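Local coordinates for protein mannan endo-1,4-beta-mannosidase (Cryptopygus antarcticus, PDB 4OOU) that hydrolyses internal beta-1,4-mannosidic linkages at random in mannans, galactomannans and glucomannans, releasing mainly short manno-oligosaccharides, at residues A[47-52]-A[87-92]; A[81-86]-A[128-133]. One frame throughout, in Å; residues are numbered along the deposited sequence.

Contact 1 (A[47-52]-A[87-92])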
ATOM      1  N   ARG A  47     -10.127  -4.394 -10.802  1.00 34.10           N
ATOM      2  CA  ARG A  47     -10.904  -4.461 -12.031  1.00 37.83           C
ATOM      3  C   ARG A  47     -12.361  -4.494 -11.563  1.00 34.71           C
ATOM      4  O   ARG A  47     -13.159  -3.626 -11.894  1.00 35.66           O
ATOM      5  CB  ARG A  47     -10.465  -5.705 -12.819  1.00 39.95           C
ATOM      6  CG  ARG A  47     -11.437  -6.240 -13.854  1.00 43.40           C
ATOM      7  CD  ARG A  47     -11.794  -5.232 -14.927  1.00 46.19           C
ATOM      8  NE  ARG A  47     -12.319  -5.797 -16.192  1.00 58.23           N
ATOM      9  CZ  ARG A  47     -13.061  -6.912 -16.355  1.00 66.99           C
ATOM     10  NH1 ARG A  47     -13.459  -7.715 -15.348  1.00 65.58           N
ATOM     11  NH2 ARG A  47     -13.419  -7.241 -17.587  1.00 67.31           N
ATOM     12  N   SER A  48     -12.648  -5.479 -10.726  1.00 32.32           N
ATOM     13  CA  SER A  48     -13.861  -5.540  -9.944  1.00 33.85           C
ATOM     14  C   SER A  48     -13.611  -5.345  -8.433  1.00 34.05           C
ATOM     15  O   SER A  48     -12.862  -6.124  -7.812  1.00 34.93           O
ATOM     16  CB  SER A  48     -14.542  -6.879 -10.186  1.00 31.96           C
ATOM     17  OG  SER A  48     -14.805  -7.039 -11.554  1.00 28.69           O
ATOM     18  N   TYR A  49     -14.275  -4.333  -7.860  1.00 32.76           N
ATOM     19  CA  TYR A  49     -13.910  -3.775  -6.536  1.00 33.42           C
ATOM     20  C   TYR A  49     -14.118  -4.724  -5.399  1.00 31.15           C
ATOM     21  O   TYR A  49     -15.210  -4.844  -4.902  1.00 34.45           O
ATOM     22  CB  TYR A  49     -14.714  -2.482  -6.286  1.00 35.23           C
ATOM     23  CG  TYR A  49     -14.501  -1.770  -4.950  1.00 35.46           C
ATOM     24  CD1 TYR A  49     -13.292  -1.112  -4.648  1.00 33.39           C
ATOM     25  CD2 TYR A  49     -15.535  -1.699  -4.009  1.00 33.27           C
ATOM     26  CE1 TYR A  49     -13.118  -0.440  -3.431  1.00 35.48           C
ATOM     27  CE2 TYR A  49     -15.369  -1.011  -2.814  1.00 34.66           C
ATOM     28  CZ  TYR A  49     -14.167  -0.392  -2.509  1.00 34.87           C
ATOM     29  OH  TYR A  49     -14.030   0.267  -1.283  1.00 34.60           O
ATOM     30  N   GLY A  50     -13.078  -5.421  -4.986  1.00 33.39           N
ATOM     31  CA  GLY A  50     -13.220  -6.360  -3.880  1.00 35.48           C
ATOM     32  C   GLY A  50     -13.592  -7.766  -4.298  1.00 38.49           C
ATOM     33  O   GLY A  50     -13.548  -8.663  -3.448  1.00 43.69           O
ATOM     34  N   SER A  51     -13.945  -7.961  -5.584  1.00 38.95           N
ATOM     35  CA  SER A  51     -14.179  -9.301  -6.175  1.00 40.34           C
ATOM     36  C   SER A  51     -13.196  -9.785  -7.298  1.00 40.74           C
ATOM     37  O   SER A  51     -13.578 -10.575  -8.168  1.00 40.54           O
ATOM     38  CB  SER A  51     -15.622  -9.427  -6.661  1.00 39.80           C
ATOM     39  OG  SER A  51     -15.925  -8.494  -7.663  1.00 39.24           O
ATOM     40  N   ASP A  52     -11.935  -9.360  -7.241  1.00 38.57           N
ATOM     41  CA  ASP A  52     -10.959  -9.717  -8.248  1.00 38.65           C
ATOM     42  C   ASP A  52     -10.433 -11.099  -8.001  1.00 39.43           C
ATOM     43  O   ASP A  52     -10.208 -11.848  -8.937  1.00 42.75           O
ATOM     44  CB  ASP A  52      -9.766  -8.777  -8.219  1.00 41.28           C
ATOM     45  CG  ASP A  52     -10.011  -7.481  -8.959  1.00 41.02           C
ATOM     46  OD1 ASP A  52     -10.814  -7.460  -9.912  1.00 38.05           O
ATOM     47  OD2 ASP A  52      -9.363  -6.481  -8.568  1.00 41.47           O
ATOM     48  N   GLU A  87     -13.594  -4.568   1.202  1.00 30.49           N
ATOM     49  CA  GLU A  87     -14.683  -4.340   2.161  1.00 31.35           C
ATOM     50  C   GLU A  87     -15.389  -5.653   2.413  1.00 32.78           C
ATOM     51  O   GLU A  87     -16.580  -5.685   2.607  1.00 34.94           O
ATOM     52  CB  GLU A  87     -15.704  -3.273   1.643  1.00 29.59           C
ATOM     53  CG  GLU A  87     -15.196  -1.846   1.635  1.00 28.88           C
ATOM     54  CD  GLU A  87     -16.282  -0.813   1.291  1.00 33.34           C
ATOM     55  OE1 GLU A  87     -16.241  -0.266   0.177  1.00 37.15           O
ATOM     56  OE2 GLU A  87     -17.186  -0.510   2.107  1.00 30.81           O
ATOM     57  N   GLY A  88     -14.656  -6.751   2.399  1.00 35.01           N
ATOM     58  CA  GLY A  88     -15.235  -8.067   2.671  1.00 33.90           C
ATOM     59  C   GLY A  88     -16.166  -8.630   1.617  1.00 35.24           C
ATOM     60  O   GLY A  88     -16.876  -9.591   1.871  1.00 36.08           O
ATOM     61  N   GLN A  89     -16.194  -8.046   0.436  1.00 32.55           N
ATOM     62  CA  GLN A  89     -17.186  -8.442  -0.542  1.00 35.01           C
ATOM     63  C   GLN A  89     -17.139  -9.924  -0.935  1.00 37.98           C
ATOM     64  O   GLN A  89     -18.192 -10.537  -1.222  1.00 38.86           O
ATOM     65  CB  GLN A  89     -17.028  -7.588  -1.794  1.00 36.70           C
ATOM     66  CG  GLN A  89     -17.396  -6.140  -1.555  1.00 37.71           C
ATOM     67  CD  GLN A  89     -16.195  -5.253  -1.394  1.00 38.85           C
ATOM     68  OE1 GLN A  89     -15.176  -5.653  -0.823  1.00 40.57           O
ATOM     69  NE2 GLN A  89     -16.301  -4.028  -1.908  1.00 38.74           N
ATOM     70  N   VAL A  90     -15.912 -10.452  -0.970  1.00 38.05           N
ATOM     71  CA  VAL A  90     -15.599 -11.833  -1.325  1.00 36.04           C
ATOM     72  C   VAL A  90     -14.666 -12.422  -0.279  1.00 35.69           C
ATOM     73  O   VAL A  90     -14.882 -13.551   0.167  1.00 33.49           O
ATOM     74  CB  VAL A  90     -14.873 -11.925  -2.681  1.00 36.42           C
ATOM     75  CG1 VAL A  90     -14.247 -13.311  -2.886  1.00 39.42           C
ATOM     76  CG2 VAL A  90     -15.823 -11.617  -3.811  1.00 37.28           C
ATOM     77  N   SER A  91     -13.637 -11.665   0.089  1.00 36.97           N
ATOM     78  CA  SER A  91     -12.692 -12.081   1.116  1.00 38.80           C
ATOM     79  C   SER A  91     -12.637 -11.186   2.330  1.00 40.07           C
ATOM     80  O   SER A  91     -13.032 -10.014   2.255  1.00 42.97           O
ATOM     81  CB  SER A  91     -11.312 -12.056   0.534  1.00 43.32           C
ATOM     82  OG  SER A  91     -10.877 -13.372   0.398  1.00 58.52           O
ATOM     83  N   PRO A  92     -12.167 -11.719   3.472  1.00 37.82           N
ATOM     84  CA  PRO A  92     -12.076 -13.116   3.838  1.00 39.78           C
ATOM     85  C   PRO A  92     -13.484 -13.654   4.138  1.00 41.78           C
ATOM     86  O   PRO A  92     -14.419 -12.859   4.275  1.00 42.83           O
ATOM     87  CB  PRO A  92     -11.255 -13.088   5.127  1.00 40.30           C
ATOM     88  CG  PRO A  92     -11.527 -11.750   5.719  1.00 39.58           C
ATOM     89  CD  PRO A  92     -11.639 -10.842   4.530  1.00 37.55           C
TER

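Contact 2 (A[81-86]-A[128-133])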
ATOM      1  N   ARG A  81       0.140  -1.625  -7.493  1.00 35.98           N
ATOM      2  CA  ARG A  81      -0.549  -1.746  -6.203  1.00 34.52           C
ATOM      3  C   ARG A  81      -1.990  -2.203  -6.510  1.00 37.65           C
ATOM      4  O   ARG A  81      -2.705  -1.610  -7.357  1.00 30.65           O
ATOM      5  CB  ARG A  81      -0.538  -0.407  -5.497  1.00 33.62           C
ATOM      6  CG  ARG A  81      -1.054  -0.346  -4.069  1.00 33.27           C
ATOM      7  CD  ARG A  81      -0.990   1.094  -3.600  1.00 29.72           C
ATOM      8  NE  ARG A  81      -1.477   1.295  -2.250  1.00 30.24           N
ATOM      9  CZ  ARG A  81      -2.540   2.017  -1.901  1.00 29.36           C
ATOM     10  NH1 ARG A  81      -3.305   2.627  -2.817  1.00 28.81           N
ATOM     11  NH2 ARG A  81      -2.830   2.151  -0.613  1.00 25.56           N
ATOM     12  N   VAL A  82      -2.401  -3.281  -5.838  1.00 37.79           N
ATOM     13  CA  VAL A  82      -3.660  -3.912  -6.164  1.00 37.91           C
ATOM     14  C   VAL A  82      -4.329  -4.430  -4.909  1.00 35.99           C
ATOM     15  O   VAL A  82      -3.678  -4.977  -4.040  1.00 33.76           O
ATOM     16  CB  VAL A  82      -3.451  -5.032  -7.199  1.00 42.15           C
ATOM     17  CG1 VAL A  82      -2.345  -5.962  -6.771  1.00 40.64           C
ATOM     18  CG2 VAL A  82      -4.752  -5.802  -7.453  1.00 45.81           C
ATOM     19  N   TRP A  83      -5.644  -4.223  -4.842  1.00 35.87           N
ATOM     20  CA  TRP A  83      -6.429  -4.366  -3.628  1.00 35.59           C
ATOM     21  C   TRP A  83      -7.040  -5.770  -3.535  1.00 36.28           C
ATOM     22  O   TRP A  83      -7.446  -6.337  -4.551  1.00 38.33           O
ATOM     23  CB  TRP A  83      -7.522  -3.295  -3.626  1.00 34.58           C
ATOM     24  CG  TRP A  83      -7.052  -1.874  -3.388  1.00 35.51           C
ATOM     25  CD1 TRP A  83      -5.823  -1.338  -3.661  1.00 33.18           C
ATOM     26  CD2 TRP A  83      -7.825  -0.812  -2.845  1.00 34.26           C
ATOM     27  NE1 TRP A  83      -5.785  -0.027  -3.291  1.00 31.13           N
ATOM     28  CE2 TRP A  83      -7.003   0.321  -2.795  1.00 33.56           C
ATOM     29  CE3 TRP A  83      -9.133  -0.717  -2.382  1.00 36.54           C
ATOM     30  CZ2 TRP A  83      -7.441   1.522  -2.296  1.00 36.06           C
ATOM     31  CZ3 TRP A  83      -9.571   0.474  -1.885  1.00 35.10           C
ATOM     32  CH2 TRP A  83      -8.736   1.580  -1.844  1.00 34.51           C
ATOM     33  N   VAL A  84      -7.105  -6.319  -2.316  1.00 36.32           N
ATOM     34  CA  VAL A  84      -7.560  -7.705  -2.084  1.00 34.90           C
ATOM     35  C   VAL A  84      -8.875  -7.861  -1.282  1.00 34.13           C
ATOM     36  O   VAL A  84      -9.945  -8.043  -1.884  1.00 36.54           O
ATOM     37  CB  VAL A  84      -6.442  -8.595  -1.471  1.00 35.60           C
ATOM     38  CG1 VAL A  84      -6.838 -10.074  -1.576  1.00 34.33           C
ATOM     39  CG2 VAL A  84      -5.124  -8.360  -2.193  1.00 35.61           C
ATOM     40  N   HIS A  85      -8.836  -7.855   0.045  1.00 32.50           N
ATOM     41  CA  HIS A  85     -10.100  -8.027   0.762  1.00 33.13           C
ATOM     42  C   HIS A  85     -11.056  -6.839   0.500  1.00 31.76           C
ATOM     43  O   HIS A  85     -12.253  -7.042   0.216  1.00 30.33           O
ATOM     44  CB  HIS A  85      -9.896  -8.202   2.260  1.00 33.26           C
ATOM     45  CG  HIS A  85      -8.902  -9.250   2.607  1.00 31.98           C
ATOM     46  ND1 HIS A  85      -8.719 -10.378   1.837  1.00 33.62           N
ATOM     47  CD2 HIS A  85      -8.035  -9.348   3.638  1.00 30.98           C
ATOM     48  CE1 HIS A  85      -7.753 -11.112   2.362  1.00 31.68           C
ATOM     49  NE2 HIS A  85      -7.333 -10.514   3.464  1.00 31.08           N
ATOM     50  N   VAL A  86     -10.513  -5.624   0.572  1.00 30.62           N
ATOM     51  CA  VAL A  86     -11.294  -4.389   0.342  1.00 33.51           C
ATOM     52  C   VAL A  86     -12.339  -4.210   1.449  1.00 31.43           C
ATOM     53  O   VAL A  86     -11.980  -3.774   2.541  1.00 34.11           O
ATOM     54  CB  VAL A  86     -11.896  -4.323  -1.090  1.00 36.21           C
ATOM     55  CG1 VAL A  86     -12.519  -2.967  -1.386  1.00 36.47           C
ATOM     56  CG2 VAL A  86     -10.812  -4.615  -2.125  1.00 38.60           C
ATOM     57  N   ILE A 128       2.193  -4.830  -4.947  1.00 36.30           N
ATOM     58  CA  ILE A 128       1.896  -4.516  -3.570  1.00 35.75           C
ATOM     59  C   ILE A 128       0.457  -4.945  -3.384  1.00 37.29           C
ATOM     60  O   ILE A 128      -0.438  -4.532  -4.127  1.00 37.20           O
ATOM     61  CB  ILE A 128       2.079  -3.036  -3.241  1.00 37.26           C
ATOM     62  CG1 ILE A 128       3.559  -2.648  -3.314  1.00 37.89           C
ATOM     63  CG2 ILE A 128       1.514  -2.730  -1.844  1.00 38.04           C
ATOM     64  CD1 ILE A 128       3.791  -1.146  -3.376  1.00 39.26           C
ATOM     65  N   LEU A 129       0.245  -5.830  -2.423  1.00 38.77           N
ATOM     66  CA  LEU A 129      -1.079  -6.340  -2.175  1.00 37.38           C
ATOM     67  C   LEU A 129      -1.636  -5.548  -1.022  1.00 35.96           C
ATOM     68  O   LEU A 129      -1.035  -5.546   0.036  1.00 37.12           O
ATOM     69  CB  LEU A 129      -0.972  -7.808  -1.805  1.00 36.46           C
ATOM     70  CG  LEU A 129      -0.440  -8.630  -2.968  1.00 38.04           C
ATOM     71  CD1 LEU A 129      -0.634 -10.122  -2.733  1.00 36.73           C
ATOM     72  CD2 LEU A 129      -1.083  -8.205  -4.290  1.00 37.72           C
ATOM     73  N   VAL A 130      -2.769  -4.872  -1.206  1.00 34.88           N
ATOM     74  CA  VAL A 130      -3.364  -4.145  -0.078  1.00 31.95           C
ATOM     75  C   VAL A 130      -4.535  -4.922   0.495  1.00 32.59           C
ATOM     76  O   VAL A 130      -5.481  -5.281  -0.215  1.00 33.00           O
ATOM     77  CB  VAL A 130      -3.615  -2.635  -0.346  1.00 32.21           C
ATOM     78  CG1 VAL A 130      -3.917  -2.373  -1.766  1.00 32.38           C
ATOM     79  CG2 VAL A 130      -4.727  -2.055   0.531  1.00 34.86           C
ATOM     80  N   LEU A 131      -4.430  -5.203   1.799  1.00 31.31           N
ATOM     81  CA  LEU A 131      -5.327  -6.119   2.476  1.00 30.58           C
ATOM     82  C   LEU A 131      -6.728  -5.564   2.613  1.00 31.46           C
ATOM     83  O   LEU A 131      -7.647  -6.083   1.986  1.00 35.08           O
ATOM     84  CB  LEU A 131      -4.754  -6.498   3.845  1.00 30.75           C
ATOM     85  CG  LEU A 131      -4.093  -7.879   3.939  1.00 30.95           C
ATOM     86  CD1 LEU A 131      -3.471  -8.306   2.645  1.00 30.15           C
ATOM     87  CD2 LEU A 131      -3.077  -7.911   5.054  1.00 30.34           C
ATOM     88  N   PHE A 132      -6.890  -4.505   3.405  1.00 32.44           N
ATOM     89  CA  PHE A 132      -8.201  -3.889   3.603  1.00 34.77           C
ATOM     90  C   PHE A 132      -8.262  -2.439   3.232  1.00 32.91           C
ATOM     91  O   PHE A 132      -7.278  -1.716   3.264  1.00 39.00           O
ATOM     92  CB  PHE A 132      -8.612  -3.976   5.062  1.00 34.36           C
ATOM     93  CG  PHE A 132      -8.696  -5.379   5.579  1.00 35.07           C
ATOM     94  CD1 PHE A 132      -9.837  -6.131   5.393  1.00 37.51           C
ATOM     95  CD2 PHE A 132      -7.655  -5.928   6.287  1.00 33.78           C
ATOM     96  CE1 PHE A 132      -9.909  -7.430   5.892  1.00 38.29           C
ATOM     97  CE2 PHE A 132      -7.725  -7.205   6.812  1.00 33.87           C
ATOM     98  CZ  PHE A 132      -8.847  -7.963   6.604  1.00 36.05           C
ATOM     99  N   ASN A 133      -9.458  -1.991   2.948  1.00 33.34           N
ATOM    100  CA  ASN A 133      -9.693  -0.554   2.794  1.00 31.31           C
ATOM    101  C   ASN A 133      -9.977   0.071   4.148  1.00 29.19           C
ATOM    102  O   ASN A 133     -10.688  -0.531   4.917  1.00 26.65           O
ATOM    103  CB  ASN A 133     -10.883  -0.347   1.889  1.00 28.47           C
ATOM    104  CG  ASN A 133     -10.928   1.026   1.259  1.00 31.61           C
ATOM    105  OD1 ASN A 133     -11.958   1.390   0.669  1.00 34.85           O
ATOM    106  ND2 ASN A 133      -9.833   1.799   1.338  1.00 30.77           N
TER
HETATM  107  O   HOH W   1      -8.024  -4.087   0.218  1.00 54.59           O

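Contact 1 (A[47-52]-A[87-92])
The Tyr49 ring receives Glu87 OE1 at its edge, in the ring plane, with the carboxylate turned 75° from the ring; the amide of Gln89 approaches obliquely and stands almost perpendicular to it. This joins a type II beta turn, Ser48 to Ser51, to the loop following strand 79-86, two of the loops at the C-terminal ends of the barrel strands in this TIM-barrel glycosidase. CG of Tyr49 lies anti to its own N (chi1 179°), sending the ring out of the turn until OH is 2.7 Å from Glu87 OE1, a bond that is not settled, because Asn133 also lies within reach of the hydroxyl. The side chain also packs on substrate-binding Trp83, and Trp46 meets the ring edge-to-face. An alanine here would remove ring and hydroxyl and would probably leave Glu87 OE1 without this mate and open a gap beside Trp83. Glu87 suits its place because OE2 can also accept from Asn138 N. Gln89 bends at chi2, bringing OE1 back to Glu87 N at 2.8 Å, a hydrogen bond that fixes the amide beside Gly50. Glycine suits that backbone (phi 90°, psi -10°), where a beta carbon would jam against Tyr49 O and also run into Gln89 OE1. Asp52 ties the turn's base, OD1 accepting from both Arg47 N and Ser48 N. Farther along, Val90 CG2 lies 3.6 Å from Ser51 CB.

Contact 2 (A[81-86]-A[128-133])
His85 and Phe132 both set CG opposite their own carbonyl carbon (chi1 -51° and -59°), and this brings the two rings together: His85 CD2 lies over one face of Phe132, offset toward the rim, 3.4 Å from CZ. The planes meet at 57°. His85 NE2 bonds to Tyr155 OH, so a ring both flat and polar suits the position. The two strands run parallel. Val82 N reaches Ile128 O at 2.9 Å, Val130 N returns to Val82 O at 3.0 Å, and Val84 N bonds to Val130 O. A beta bulge after Trp83 shifts the register by one, so that Leu131 O receives Val86 N, and Asn133 N meets Val86 O at 3.1 Å. A water in the bulge accepts from Val86 N and donates to Val130 O, adding a second partner to each. Val82 and Leu129 lie side by side on one face of the sheet, CG1 and CD2 3.6 Å apart. On the other are Ile128, Val130, substrate-binding Trp83 and Arg81, whose extended chain carries its guanidinium to Glu177 and to Glu312, probably the nucleophile. Such a pairing of parallel strands, with an arginine beside the nucleophile, is characteristic of the TIM-barrel active site of glycosyl hydrolase family 5.

Overall arrangement
From the N terminus, strand 35-43 leads into 47-52, the first half of contact 1. Helix 58-74 then carries the chain back to strand 79-86, which gives contact 2 its first half and runs directly into 87-92, where contact 1 closes its loop. After strands 93-94 and 100-102 and helix 109-122, strand 126-133 closes contact 2. The two loops therefore cross rather than nest, because 87-92 follows 81-86 directly and contact 1 closes only after contact 2 has begun. Contact 2 pairs neighbouring barrel strands in the buried interior, whereas contact 1 joins loops at the surface. They touch in several places, among them Gly50 CA at 3.5 Å from Val86 CG2, linking the loops to the strand pair.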